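Local atomic coordinates of PrgB (Enterococcus faecalis, PDB entry 6EVU), a protein that probably acts as a cell-wall-anchored adhesin of the antigen I/II family that binds and compacts DNA, promoting aggregation, biofilm formation and conjugation, seen here as its adhesin domain. Residues G99-L104 against N146-N151; P153-F158 against A299-F304; Y195-L200 against I280-G285. All coordinates share one frame; numbering follows the deposited sequence.

Contact 1: G99-L104 against N146-N151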
loop_
_atom_site.group_PDB
_atom_site.type_symbol
_atom_site.label_atom_id
_atom_site.label_comp_id
_atom_site.label_asym_id
_atom_site.label_seq_id
_atom_site.Cartn_x
_atom_site.Cartn_y
_atom_site.Cartn_z
ATOM N N GLY A 99 5.538 -15.010 -6.373
ATOM C CA GLY A 99 5.153 -14.644 -5.010
ATOM C C GLY A 99 4.319 -15.760 -4.406
ATOM O O GLY A 99 4.289 -16.873 -4.932
ATOM N N TYR A 100 3.663 -15.464 -3.272
ATOM C CA TYR A 100 2.948 -16.485 -2.495
ATOM C C TYR A 100 1.585 -15.987 -2.065
ATOM O O TYR A 100 1.471 -14.866 -1.557
ATOM C CB TYR A 100 3.734 -16.882 -1.225
ATOM C CG TYR A 100 5.126 -17.287 -1.600
ATOM C CD1 TYR A 100 5.402 -18.580 -1.942
ATOM C CD2 TYR A 100 6.132 -16.345 -1.671
ATOM C CE1 TYR A 100 6.700 -18.960 -2.352
ATOM C CE2 TYR A 100 7.430 -16.692 -2.079
ATOM C CZ TYR A 100 7.698 -17.981 -2.405
ATOM O OH TYR A 100 9.000 -18.294 -2.831
ATOM N N ALA A 101 0.548 -16.849 -2.193
ATOM C CA ALA A 101 -0.822 -16.485 -1.833
ATOM C C ALA A 101 -1.102 -16.868 -0.377
ATOM O O ALA A 101 -0.843 -18.006 0.035
ATOM C CB ALA A 101 -1.844 -17.173 -2.755
ATOM N N VAL A 102 -1.654 -15.939 0.395
ATOM C CA VAL A 102 -1.807 -16.126 1.842
ATOM C C VAL A 102 -3.151 -15.550 2.265
ATOM O O VAL A 102 -3.587 -14.528 1.727
ATOM C CB VAL A 102 -0.657 -15.432 2.615
ATOM C CG1 VAL A 102 -0.843 -15.559 4.140
ATOM C CG2 VAL A 102 0.697 -15.984 2.168
ATOM N N LEU A 103 -3.828 -16.201 3.244
ATOM C CA LEU A 103 -5.089 -15.627 3.733
ATOM C C LEU A 103 -4.771 -14.735 4.925
ATOM O O LEU A 103 -4.096 -15.190 5.866
ATOM C CB LEU A 103 -6.063 -16.730 4.179
ATOM C CG LEU A 103 -7.454 -16.172 4.552
ATOM C CD1 LEU A 103 -8.288 -15.954 3.319
ATOM C CD2 LEU A 103 -8.215 -17.255 5.370
ATOM N N LEU A 104 -5.254 -13.476 4.918
ATOM C CA LEU A 104 -5.127 -12.599 6.091
ATOM C C LEU A 104 -6.423 -12.619 6.883
ATOM O O LEU A 104 -7.521 -12.490 6.320
ATOM C CB LEU A 104 -4.812 -11.137 5.726
ATOM C CG LEU A 104 -3.549 -10.947 4.866
ATOM C CD1 LEU A 104 -3.447 -9.435 4.602
ATOM C CD2 LEU A 104 -2.374 -11.435 5.626
ATOM N N ASN A 146 -7.333 -11.642 0.978
ATOM C CA ASN A 146 -6.345 -12.459 0.317
ATOM C C ASN A 146 -5.135 -11.584 0.015
ATOM O O ASN A 146 -5.276 -10.415 -0.316
ATOM C CB ASN A 146 -6.899 -13.033 -0.981
ATOM C CG ASN A 146 -8.290 -13.627 -0.812
ATOM O OD1 ASN A 146 -8.549 -14.342 0.155
ATOM N ND2 ASN A 146 -9.207 -13.319 -1.758
ATOM N N ALA A 147 -3.959 -12.201 0.060
ATOM C CA ALA A 147 -2.733 -11.477 -0.205
ATOM C C ALA A 147 -1.874 -12.312 -1.119
ATOM O O ALA A 147 -1.793 -13.540 -0.986
ATOM C CB ALA A 147 -1.965 -11.170 1.076
ATOM N N VAL A 148 -1.174 -11.635 -2.022
ATOM C CA VAL A 148 -0.073 -12.258 -2.720
ATOM C C VAL A 148 1.133 -11.397 -2.400
ATOM O O VAL A 148 1.146 -10.198 -2.720
ATOM C CB VAL A 148 -0.299 -12.391 -4.226
ATOM C CG1 VAL A 148 0.880 -13.078 -4.845
ATOM C CG2 VAL A 148 -1.562 -13.272 -4.528
ATOM N N PHE A 149 2.141 -12.012 -1.784
ATOM C CA PHE A 149 3.380 -11.320 -1.405
ATOM C C PHE A 149 4.431 -11.629 -2.444
ATOM O O PHE A 149 4.726 -12.794 -2.714
ATOM C CB PHE A 149 3.850 -11.731 -0.028
ATOM C CG PHE A 149 2.812 -11.471 1.035
ATOM C CD1 PHE A 149 2.362 -10.164 1.235
ATOM C CD2 PHE A 149 2.269 -12.511 1.827
ATOM C CE1 PHE A 149 1.386 -9.865 2.219
ATOM C CE2 PHE A 149 1.313 -12.182 2.816
ATOM C CZ PHE A 149 0.880 -10.875 3.026
ATOM N N SER A 150 5.027 -10.584 -2.998
ATOM C CA SER A 150 6.015 -10.747 -4.064
ATOM C C SER A 150 7.404 -11.047 -3.522
ATOM O O SER A 150 7.825 -10.507 -2.498
ATOM C CB SER A 150 6.040 -9.473 -4.913
ATOM O OG SER A 150 7.155 -9.511 -5.817
ATOM N N ASN A 151 8.154 -11.899 -4.232
ATOM C CA ASN A 151 9.553 -12.103 -3.887
ATOM C C ASN A 151 10.390 -10.837 -4.096
ATOM O O ASN A 151 11.525 -10.805 -3.631
ATOM C CB ASN A 151 10.130 -13.300 -4.710
ATOM C CG ASN A 151 9.933 -14.655 -3.991
ATOM O OD1 ASN A 151 10.273 -14.813 -2.814
ATOM N ND2 ASN A 151 9.388 -15.632 -4.707
HETATM O O HOH W 1 11.344 -17.435 -1.942
#

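Contact 2: P153-F158 against A299-F304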
loop_
_atom_site.group_PDB
_atom_site.type_symbol
_atom_site.label_atom_id
_atom_site.label_comp_id
_atom_site.label_asym_id
_atom_site.label_seq_id
_atom_site.Cartn_x
_atom_site.Cartn_y
_atom_site.Cartn_z
ATOM N N PRO A 153 10.670 -7.211 -2.844
ATOM C CA PRO A 153 10.098 -6.378 -1.770
ATOM C C PRO A 153 9.644 -4.997 -2.239
ATOM O O PRO A 153 8.904 -4.306 -1.506
ATOM C CB PRO A 153 11.253 -6.287 -0.777
ATOM C CG PRO A 153 12.492 -6.229 -1.701
ATOM C CD PRO A 153 12.146 -7.324 -2.747
ATOM N N ILE A 154 10.096 -4.575 -3.421
ATOM C CA ILE A 154 9.710 -3.294 -4.001
ATOM C C ILE A 154 8.413 -3.395 -4.790
ATOM O O ILE A 154 7.791 -2.363 -5.069
ATOM C CB ILE A 154 10.853 -2.773 -4.894
ATOM C CG1 ILE A 154 12.160 -2.781 -4.101
ATOM C CG2 ILE A 154 10.546 -1.398 -5.425
ATOM C CD1 ILE A 154 12.114 -1.925 -2.825
ATOM N N ILE A 155 7.993 -4.603 -5.156
ATOM C CA ILE A 155 6.630 -4.825 -5.628
ATOM C C ILE A 155 5.679 -5.065 -4.457
ATOM O O ILE A 155 4.537 -4.556 -4.433
ATOM C CB ILE A 155 6.660 -6.019 -6.600
ATOM C CG1 ILE A 155 7.424 -5.655 -7.887
ATOM C CG2 ILE A 155 5.238 -6.555 -6.930
ATOM C CD1 ILE A 155 7.624 -6.827 -8.837
ATOM N N THR A 156 6.171 -5.786 -3.459
ATOM C CA THR A 156 5.568 -5.909 -2.128
ATOM C C THR A 156 4.301 -6.786 -2.039
ATOM O O THR A 156 4.415 -7.974 -1.778
ATOM C CB THR A 156 5.305 -4.488 -1.553
ATOM O OG1 THR A 156 6.399 -3.630 -2.013
ATOM C CG2 THR A 156 5.298 -4.442 -0.025
ATOM N N ALA A 157 3.123 -6.224 -2.194
ATOM C CA ALA A 157 1.905 -6.964 -1.861
ATOM C C ALA A 157 0.756 -6.609 -2.790
ATOM O O ALA A 157 0.566 -5.445 -3.137
ATOM C CB ALA A 157 1.455 -6.675 -0.435
ATOM N N PHE A 158 -0.079 -7.601 -3.090
ATOM C CA PHE A 158 -1.391 -7.372 -3.694
ATOM C C PHE A 158 -2.410 -7.915 -2.727
ATOM O O PHE A 158 -2.252 -9.040 -2.255
ATOM C CB PHE A 158 -1.515 -8.093 -5.042
ATOM C CG PHE A 158 -0.576 -7.568 -6.113
ATOM C CD1 PHE A 158 0.763 -7.930 -6.089
ATOM C CD2 PHE A 158 -1.038 -6.738 -7.163
ATOM C CE1 PHE A 158 1.662 -7.468 -7.119
ATOM C CE2 PHE A 158 -0.132 -6.243 -8.158
ATOM C CZ PHE A 158 1.186 -6.614 -8.122
ATOM N N ALA A 299 -9.718 -4.852 -4.408
ATOM C CA ALA A 299 -8.380 -5.420 -4.488
ATOM C C ALA A 299 -7.416 -4.345 -4.979
ATOM O O ALA A 299 -7.750 -3.568 -5.871
ATOM C CB ALA A 299 -8.329 -6.595 -5.470
ATOM N N GLN A 300 -6.204 -4.343 -4.400
ATOM C CA GLN A 300 -5.273 -3.270 -4.735
ATOM C C GLN A 300 -3.847 -3.810 -4.754
ATOM O O GLN A 300 -3.526 -4.858 -4.190
ATOM C CB GLN A 300 -5.385 -2.123 -3.705
ATOM C CG GLN A 300 -4.765 -2.509 -2.360
ATOM C CD GLN A 300 -5.162 -1.533 -1.253
ATOM O OE1 GLN A 300 -5.763 -1.888 -0.257
ATOM N NE2 GLN A 300 -4.777 -0.283 -1.424
ATOM N N TRP A 301 -2.971 -3.009 -5.391
ATOM C CA TRP A 301 -1.537 -3.258 -5.339
ATOM C C TRP A 301 -0.936 -2.195 -4.442
ATOM O O TRP A 301 -1.163 -1.009 -4.694
ATOM C CB TRP A 301 -0.968 -3.159 -6.760
ATOM C CG TRP A 301 0.548 -3.213 -6.818
ATOM C CD1 TRP A 301 1.363 -3.820 -5.930
ATOM C CD2 TRP A 301 1.407 -2.629 -7.819
ATOM N NE1 TRP A 301 2.684 -3.656 -6.270
ATOM C CE2 TRP A 301 2.736 -2.924 -7.432
ATOM C CE3 TRP A 301 1.183 -1.851 -8.970
ATOM C CZ2 TRP A 301 3.843 -2.483 -8.199
ATOM C CZ3 TRP A 301 2.279 -1.448 -9.733
ATOM C CH2 TRP A 301 3.579 -1.741 -9.318
ATOM N N PHE A 302 -0.206 -2.605 -3.409
ATOM C CA PHE A 302 0.500 -1.662 -2.540
ATOM C C PHE A 302 1.990 -1.953 -2.669
ATOM O O PHE A 302 2.472 -2.963 -2.173
ATOM C CB PHE A 302 0.086 -1.727 -1.067
ATOM C CG PHE A 302 0.754 -0.636 -0.288
ATOM C CD1 PHE A 302 0.244 0.673 -0.381
ATOM C CD2 PHE A 302 1.953 -0.851 0.329
ATOM C CE1 PHE A 302 0.860 1.723 0.261
ATOM C CE2 PHE A 302 2.634 0.236 0.977
ATOM C CZ PHE A 302 2.082 1.502 0.930
ATOM N N ALA A 303 2.725 -1.032 -3.284
ATOM C CA ALA A 303 4.171 -1.140 -3.405
ATOM C C ALA A 303 4.837 -0.250 -2.362
ATOM O O ALA A 303 4.401 0.891 -2.155
ATOM C CB ALA A 303 4.613 -0.701 -4.800
ATOM N N PHE A 304 5.896 -0.762 -1.752
ATOM C CA PHE A 304 6.675 -0.042 -0.753
ATOM C C PHE A 304 8.038 0.324 -1.306
ATOM O O PHE A 304 8.774 -0.555 -1.738
ATOM C CB PHE A 304 6.896 -0.868 0.506
ATOM C CG PHE A 304 7.720 -0.157 1.512
ATOM C CD1 PHE A 304 7.125 0.787 2.340
ATOM C CD2 PHE A 304 9.119 -0.394 1.621
ATOM C CE1 PHE A 304 7.907 1.492 3.301
ATOM C CE2 PHE A 304 9.892 0.289 2.615
ATOM C CZ PHE A 304 9.297 1.234 3.424
#

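Contact 3: Y195-L200 against I280-G285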
loop_
_atom_site.group_PDB
_atom_site.type_symbol
_atom_site.label_atom_id
_atom_site.label_comp_id
_atom_site.label_asym_id
_atom_site.label_seq_id
_atom_site.Cartn_x
_atom_site.Cartn_y
_atom_site.Cartn_z
ATOM N N TYR A 195 9.401 7.429 3.342
ATOM C CA TYR A 195 8.898 6.409 2.438
ATOM C C TYR A 195 7.758 6.971 1.615
ATOM O O TYR A 195 7.106 7.941 2.011
ATOM C CB TYR A 195 8.414 5.161 3.175
ATOM C CG TYR A 195 7.483 5.361 4.380
ATOM C CD1 TYR A 195 7.973 5.692 5.643
ATOM C CD2 TYR A 195 6.121 5.174 4.233
ATOM C CE1 TYR A 195 7.058 5.848 6.757
ATOM C CE2 TYR A 195 5.227 5.282 5.296
ATOM C CZ TYR A 195 5.700 5.622 6.541
ATOM O OH TYR A 195 4.813 5.710 7.573
ATOM N N ALA A 196 7.573 6.390 0.432
ATOM C CA ALA A 196 6.587 6.884 -0.508
ATOM C C ALA A 196 5.212 6.302 -0.201
ATOM O O ALA A 196 5.070 5.144 0.210
ATOM C CB ALA A 196 6.977 6.496 -1.927
ATOM N N LEU A 197 4.179 7.089 -0.458
ATOM C CA LEU A 197 2.812 6.588 -0.437
ATOM C C LEU A 197 2.346 7.025 -1.813
ATOM O O LEU A 197 2.093 8.219 -2.040
ATOM C CB LEU A 197 1.978 7.190 0.691
ATOM C CG LEU A 197 2.707 6.966 2.021
ATOM C CD1 LEU A 197 2.254 7.938 3.056
ATOM C CD2 LEU A 197 2.516 5.534 2.427
ATOM N N SER A 198 2.306 6.086 -2.748
ATOM C CA SER A 198 2.125 6.393 -4.154
ATOM C C SER A 198 0.902 5.704 -4.726
ATOM O O SER A 198 0.269 4.861 -4.077
ATOM C CB SER A 198 3.360 5.992 -4.969
ATOM O OG SER A 198 4.434 6.849 -4.605
ATOM N N SER A 199 0.585 6.125 -5.950
ATOM C CA SER A 199 -0.419 5.468 -6.762
ATOM C C SER A 199 -1.741 5.359 -6.000
ATOM O O SER A 199 -2.385 4.286 -5.934
ATOM C CB SER A 199 0.100 4.098 -7.196
ATOM O OG SER A 199 -0.653 3.563 -8.260
ATOM N N LEU A 200 -2.145 6.428 -5.308
ATOM C CA LEU A 200 -3.402 6.326 -4.549
ATOM C C LEU A 200 -4.500 6.899 -5.438
ATOM O O LEU A 200 -4.869 8.074 -5.346
ATOM C CB LEU A 200 -3.329 7.014 -3.185
ATOM C CG LEU A 200 -2.226 6.468 -2.269
ATOM C CD1 LEU A 200 -2.065 7.326 -1.018
ATOM C CD2 LEU A 200 -2.583 5.019 -1.908
ATOM N N ILE A 280 8.785 2.049 11.027
ATOM C CA ILE A 280 7.727 2.346 10.058
ATOM C C ILE A 280 6.481 1.534 10.359
ATOM O O ILE A 280 6.533 0.303 10.465
ATOM C CB ILE A 280 8.207 2.031 8.635
ATOM C CG1 ILE A 280 9.300 3.039 8.245
ATOM C CG2 ILE A 280 7.027 2.051 7.645
ATOM C CD1 ILE A 280 9.874 2.742 6.853
ATOM N N SER A 281 5.340 2.195 10.386
ATOM C CA SER A 281 4.080 1.456 10.594
ATOM C C SER A 281 2.921 2.352 10.194
ATOM O O SER A 281 2.895 3.517 10.585
ATOM C CB SER A 281 3.936 1.057 12.043
ATOM O OG SER A 281 2.782 0.220 12.220
ATOM N N PHE A 282 2.004 1.843 9.388
ATOM C CA PHE A 282 0.898 2.663 8.889
ATOM C C PHE A 282 -0.117 1.696 8.300
ATOM O O PHE A 282 0.148 0.486 8.200
ATOM C CB PHE A 282 1.370 3.677 7.839
ATOM C CG PHE A 282 1.957 3.020 6.615
ATOM C CD1 PHE A 282 3.265 2.580 6.597
ATOM C CD2 PHE A 282 1.145 2.819 5.482
ATOM C CE1 PHE A 282 3.786 1.910 5.497
ATOM C CE2 PHE A 282 1.642 2.164 4.353
ATOM C CZ PHE A 282 2.968 1.695 4.361
ATOM N N SER A 283 -1.303 2.220 7.922
ATOM C CA SER A 283 -2.269 1.351 7.230
ATOM C C SER A 283 -2.572 1.814 5.811
ATOM O O SER A 283 -2.474 3.010 5.476
ATOM C CB SER A 283 -3.584 1.242 8.027
ATOM O OG SER A 283 -3.286 0.637 9.255
ATOM N N PHE A 284 -2.963 0.868 4.953
ATOM C CA PHE A 284 -3.364 1.241 3.593
ATOM C C PHE A 284 -4.655 0.509 3.256
ATOM O O PHE A 284 -4.944 -0.545 3.814
ATOM C CB PHE A 284 -2.243 0.969 2.540
ATOM C CG PHE A 284 -1.821 -0.501 2.461
ATOM C CD1 PHE A 284 -2.451 -1.363 1.597
ATOM C CD2 PHE A 284 -0.791 -0.969 3.268
ATOM C CE1 PHE A 284 -2.061 -2.711 1.518
ATOM C CE2 PHE A 284 -0.377 -2.341 3.184
ATOM C CZ PHE A 284 -1.051 -3.187 2.311
ATOM N N GLY A 285 -5.409 0.998 2.286
ATOM C CA GLY A 285 -6.650 0.317 2.007
ATOM C C GLY A 285 -7.440 0.939 0.885
ATOM O O GLY A 285 -6.897 1.642 0.014
#

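Contact 1: G99-L104 against N146-N151
Gly99-Leu104 and Asn146-Ser150 run antiparallel as neighbouring strands, their axes 4.4 Å apart at closest and their N-to-C directions at 157°, in a sheet that packs on strands 42-47 and 110-115 of a second antiparallel sheet, a beta-sandwich arrangement. Tyr100 pairs with Phe149, and Val102 with Ala147, as hydrogen-bonded pairs; the shortest of the four backbone bonds, Val102 N to Ala147 O, is 2.8 Å. At the non-hydrogen-bonded pair with Ser150, Gly99 CA lies only 3.0 Å from Phe149 O, a closeness glycine tolerates because it carries no CB.

Apolar residues suit the face against the second sheet. There the Phe149 side chain crosses Val102 at about a right angle, CE2 meeting Val102 CB at 3.8 Å, while Leu104 CD2 comes to the ring edge. The small Ala147 lets Leu104 settle over it, CG 4.1 Å from Ala147 CB. On the other face Leu103 CD1 touches OD1 of Asn146, a residue whose ND2 donates to the carbonyls of Leu72 and Lys74.

With CG anti to its carbonyl carbon (chi1 -54°), Tyr100 carries its hydroxyl past the strand end to Asn151. The amide plane stands perpendicular to the ring; Asn151 OD1 also accepts from Ile43 N. Asn151 ND2 donates to Tyr100 OH over 3.3 Å at 165°, and a water accepting from that hydroxyl donates to Asn151 OD1.

Contact 2: P153-F158 against A299-F304
Trp301 has CG anti to its backbone N (chi1 172°) and Phe158 has CG beside its own, and these torsions lay the two side chains alongside each other, pointing the same way. The rings form an offset stack: the phenyl and the five-membered ring have centroids 4.1 Å apart and planes 10° from parallel, with Phe158 CE2 3.4 Å from Trp301 CG. Ile68, Phe69 and Leu72 of helix 68-72 also touch Phe158, apolar surroundings that suit a phenyl ring. The backbone N of Trp301 binds a Tris molecule, probably from the crystallisation liquor.

The pair projects from two neighbouring antiparallel strands, 157-160 and 299-302. Phe158 and Trp301 are a non-hydrogen-bonded pair; at Ala157 and Phe302, the adjoining hydrogen-bonded pair, Phe302 N donates to Ala157 O at 3.0 Å and the return bond is weak. Before strand 157-160 the chain turns through Pro153-Thr156, and there side chains take over from strand pairing. Ile155 O lies almost in the indole plane, where Trp301 NE1 donates to it over 2.8 Å with an N-H...O angle of 162°. Thr156 OG1 accepts from Phe304 N at 2.9 Å and donates to Pro153 O at 2.6 Å, the hydroxyl lying above that carbonyl plane.

Both roles of the threonine hydroxyl are thus used, tying the turn to itself and to the 299-304 segment. The indole is gripped through one face and its N-H together, which should fix its rotation.

Contact 3: Y195-L200 against I280-G285
A layer of aromatic and aliphatic side chains fills the space between two beta-sheets of the adhesin domain, where strand 193-197 of a three-stranded sheet faces strand 280-287 of a larger one. Their segments run nearly parallel, 6° apart in direction, but with axes 10.7 Å from each other no backbone bond can form, and large residues must bridge the gap.

Tyr195 and Phe282 do most of this. Both have CG between the backbone N and the carbonyl carbon (chi1 48° in Tyr195), on bonds that point across the gap, and this shared setting sends the two rings past each other from opposite sheets. Ile280 CG2 rests over one face of Tyr195 in a CH-pi contact, 4.1 Å from the Tyr195 ring centroid, while Ile280 CD1 meets Tyr195 CD1 at 3.7 Å. A branched aliphatic chain suits this place, since it presents two methyl groups to one ring.

The rings of Phe282 and Tyr195 are tilted by 27° and slid apart with little overlap, so they touch through Phe282 CD1 and Tyr195 CE2 at 3.6 Å. Leu197 CD2 lies over one face of the Phe282 ring near its rim, 4.0 Å from Phe282 CE2.

The tyrosine hydroxyl is satisfied by Asn221 OD1, which also accepts from Ser281 N and so links the two strands indirectly. Around the layer, Phe217 touches Tyr195 and Leu197, Val214 of strand 211-215 lies beside Leu197, and strand 169-179 brings Leu173 against Phe282 and Phe177 against Ile280.

Overall arrangement
All three contacts are largely buried, but contacts 2 and 3 centre about 6 and 5 Å from the chain centre and contact 1 about 14 Å; Trp301 of contact 2 is partly exposed. Contacts 1 and 2 share a sheet, whose strands 145-150 and 157-160 are neighbours: Val148 N probably bonds to Phe158 O. Contact 3 instead spans two other sheets. It touches contact 2 where Phe302 packs on Phe282 and Phe284, and where Gln300 NE2 probably bonds to Gly285 O. The chemistry follows these places: regular backbone pairing dominates contact 1, contact 2 replaces it at a turn with side-chain hydrogen bonds and an aromatic stack, and contact 3 has only apolar and ring packing between its segments.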